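Long-range contact in conserved hypothetical protein (Bacteroides thetaiotaomicron, PDB 2FB0), which is of unknown function but may be an oxidoreductase related to the antibiotic biosynthesis monooxygenases, with a dimeric alpha-beta barrel fold: residues A[20-25]-A[80-85]. Residues are numbered along the deposited sequence; the frame is centred on the assembly and turned at random.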
loop_
_atom_site.group_PDB
_atom_site.type_symbol
_atom_site.label_atom_id
_atom_site.label_comp_id
_atom_site.label_asym_id
_atom_site.label_seq_id
_atom_site.Cartn_x
_atom_site.Cartn_y
_atom_site.Cartn_z
ATOM N N LYS A 20 -3.207 -11.876 -14.445
ATOM C CA LYS A 20 -3.011 -13.182 -13.822
ATOM C C LYS A 20 -2.350 -13.038 -12.456
ATOM O O LYS A 20 -2.722 -13.720 -11.520
ATOM C CB LYS A 20 -2.159 -14.110 -14.728
ATOM C CG LYS A 20 -2.861 -14.566 -16.018
ATOM C CD LYS A 20 -1.851 -15.172 -17.002
ATOM C CE LYS A 20 -2.442 -15.298 -18.422
ATOM N NZ LYS A 20 -1.396 -15.812 -19.366
ATOM N N ALA A 21 -1.347 -12.169 -12.369
ATOM C CA ALA A 21 -0.651 -11.908 -11.113
ATOM C C ALA A 21 -1.583 -11.261 -10.052
ATOM O O ALA A 21 -1.581 -11.665 -8.881
ATOM C CB ALA A 21 0.599 -11.057 -11.368
ATOM N N ILE A 22 -2.387 -10.290 -10.483
ATOM C CA ILE A 22 -3.381 -9.648 -9.608
ATOM C C ILE A 22 -4.417 -10.655 -9.111
ATOM O O ILE A 22 -4.745 -10.669 -7.922
ATOM C CB ILE A 22 -4.056 -8.403 -10.293
ATOM C CG1 ILE A 22 -3.017 -7.292 -10.487
ATOM C CG2 ILE A 22 -5.277 -7.887 -9.462
ATOM C CD1 ILE A 22 -3.441 -6.181 -11.444
ATOM N N GLU A 23 -4.927 -11.503 -10.009
ATOM C CA GLU A 23 -5.897 -12.523 -9.611
ATOM C C GLU A 23 -5.294 -13.481 -8.591
ATOM O O GLU A 23 -5.960 -13.856 -7.626
ATOM C CB GLU A 23 -6.465 -13.282 -10.828
ATOM C CG GLU A 23 -7.075 -14.668 -10.525
ATOM C CD GLU A 23 -8.379 -14.652 -9.707
ATOM O OE1 GLU A 23 -8.922 -13.570 -9.398
ATOM O OE2 GLU A 23 -8.869 -15.751 -9.371
ATOM N N ALA A 24 -4.036 -13.869 -8.797
ATOM C CA ALA A 24 -3.359 -14.767 -7.846
ATOM C C ALA A 24 -3.220 -14.094 -6.472
ATOM O O ALA A 24 -3.407 -14.737 -5.441
ATOM C CB ALA A 24 -1.989 -15.212 -8.375
ATOM N N ALA A 25 -2.901 -12.801 -6.475
ATOM C CA ALA A 25 -2.829 -12.012 -5.239
ATOM C C ALA A 25 -4.205 -11.903 -4.575
ATOM O O ALA A 25 -4.324 -12.054 -3.365
ATOM C CB ALA A 25 -2.246 -10.640 -5.512
ATOM N N ILE A 80 3.141 -18.795 -7.755
ATOM C CA ILE A 80 2.506 -18.276 -8.977
ATOM C C ILE A 80 2.919 -16.835 -9.291
ATOM O O ILE A 80 3.335 -16.525 -10.419
ATOM C CB ILE A 80 0.969 -18.415 -8.938
ATOM C CG1 ILE A 80 0.564 -19.892 -9.055
ATOM C CG2 ILE A 80 0.312 -17.603 -10.079
ATOM C CD1 ILE A 80 -0.847 -20.195 -8.565
ATOM N N ILE A 81 2.821 -15.955 -8.292
ATOM C CA ILE A 81 3.161 -14.543 -8.510
ATOM C C ILE A 81 4.635 -14.397 -8.890
ATOM O O ILE A 81 4.971 -13.632 -9.798
ATOM C CB ILE A 81 2.785 -13.650 -7.287
ATOM C CG1 ILE A 81 1.273 -13.728 -7.020
ATOM C CG2 ILE A 81 3.208 -12.209 -7.515
ATOM C CD1 ILE A 81 0.843 -13.175 -5.636
ATOM N N GLN A 82 5.503 -15.153 -8.215
ATOM C CA GLN A 82 6.944 -15.129 -8.498
ATOM C C GLN A 82 7.303 -15.598 -9.911
ATOM O O GLN A 82 8.301 -15.170 -10.479
ATOM C CB GLN A 82 7.711 -15.958 -7.461
ATOM C CG GLN A 82 7.879 -15.214 -6.145
ATOM C CD GLN A 82 8.572 -16.034 -5.069
ATOM O OE1 GLN A 82 9.358 -15.495 -4.288
ATOM N NE2 GLN A 82 8.275 -17.332 -5.010
ATOM N N GLU A 83 6.474 -16.476 -10.464
ATOM C CA GLU A 83 6.662 -16.992 -11.806
ATOM C C GLU A 83 6.202 -15.972 -12.849
ATOM O O GLU A 83 6.736 -15.914 -13.956
ATOM C CB GLU A 83 5.888 -18.312 -11.937
ATOM C CG GLU A 83 6.500 -19.346 -12.864
ATOM C CD GLU A 83 7.968 -19.666 -12.606
ATOM O OE1 GLU A 83 8.442 -19.608 -11.448
ATOM O OE2 GLU A 83 8.660 -19.974 -13.598
ATOM N N LEU A 84 5.226 -15.150 -12.468
ATOM C CA LEU A 84 4.643 -14.117 -13.338
ATOM C C LEU A 84 5.287 -12.741 -13.221
ATOM O O LEU A 84 5.175 -11.916 -14.130
ATOM C CB LEU A 84 3.145 -13.975 -13.032
ATOM C CG LEU A 84 2.200 -15.129 -13.358
ATOM C CD1 LEU A 84 0.908 -15.007 -12.537
ATOM C CD2 LEU A 84 1.901 -15.197 -14.862
ATOM N N ALA A 85 5.960 -12.479 -12.108
ATOM C CA ALA A 85 6.293 -11.105 -11.745
ATOM C C ALA A 85 7.481 -11.037 -10.786
ATOM O O ALA A 85 7.977 -12.070 -10.330
ATOM C CB ALA A 85 5.033 -10.421 -11.121
#
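Leu84 pushes one methyl against the backbone of helix 18-32 where Lys20 joins Ala21. Its CD1 lies 3.6 Å from Ala21 N and 3.9 Å from Lys20 CB. The rest of the lysine chain runs extended and leads away from helix 72-84. Ala24 supplies the bump in the other direction. Its CB enters the notch between two neighbouring isoleucines, 3.7 Å from Ile80 CG2 and 3.8 Å from Ile81 CG1. The Ile80 methyl faces Ala24 because CG1 is anti to the carbonyl carbon (chi1 -70°), which sets CG2 anti to the backbone N. Ile81 sends its longer branch across the gap. CG1 passes 4.0 Å from Ala21 O, and CD1 ends over the next turn, 4.0 Å from Ala25 CB. Ile81 thus lies over the groove between Ala21, Ala24 and Ala25. Ala85, just past the helix end, adds a looser methyl contact with Ala21.

The axes of segments 20-25 and 80-84 run nearly antiparallel, at 163°, and approach to 9.2 Å. The small alanines let the larger residues reach the backbone of helix 18-32. Both helices lie on one face of the antiparallel sheet, as in a ferredoxin-like alpha-beta fold. Phe53 touches Ala21 and Ala25 from the sheet side, and Val11 meets Ile81 and Ala85. Asn17 ND2 bonds to Leu84 O, tying the end of helix 72-84 to the residue just before helix 18-32. Contacts between side chains are all apolar, and the carbons near Ala21 N and O make no hydrogen bonds, so the direct contact rests on shape fit rather than polar bonding.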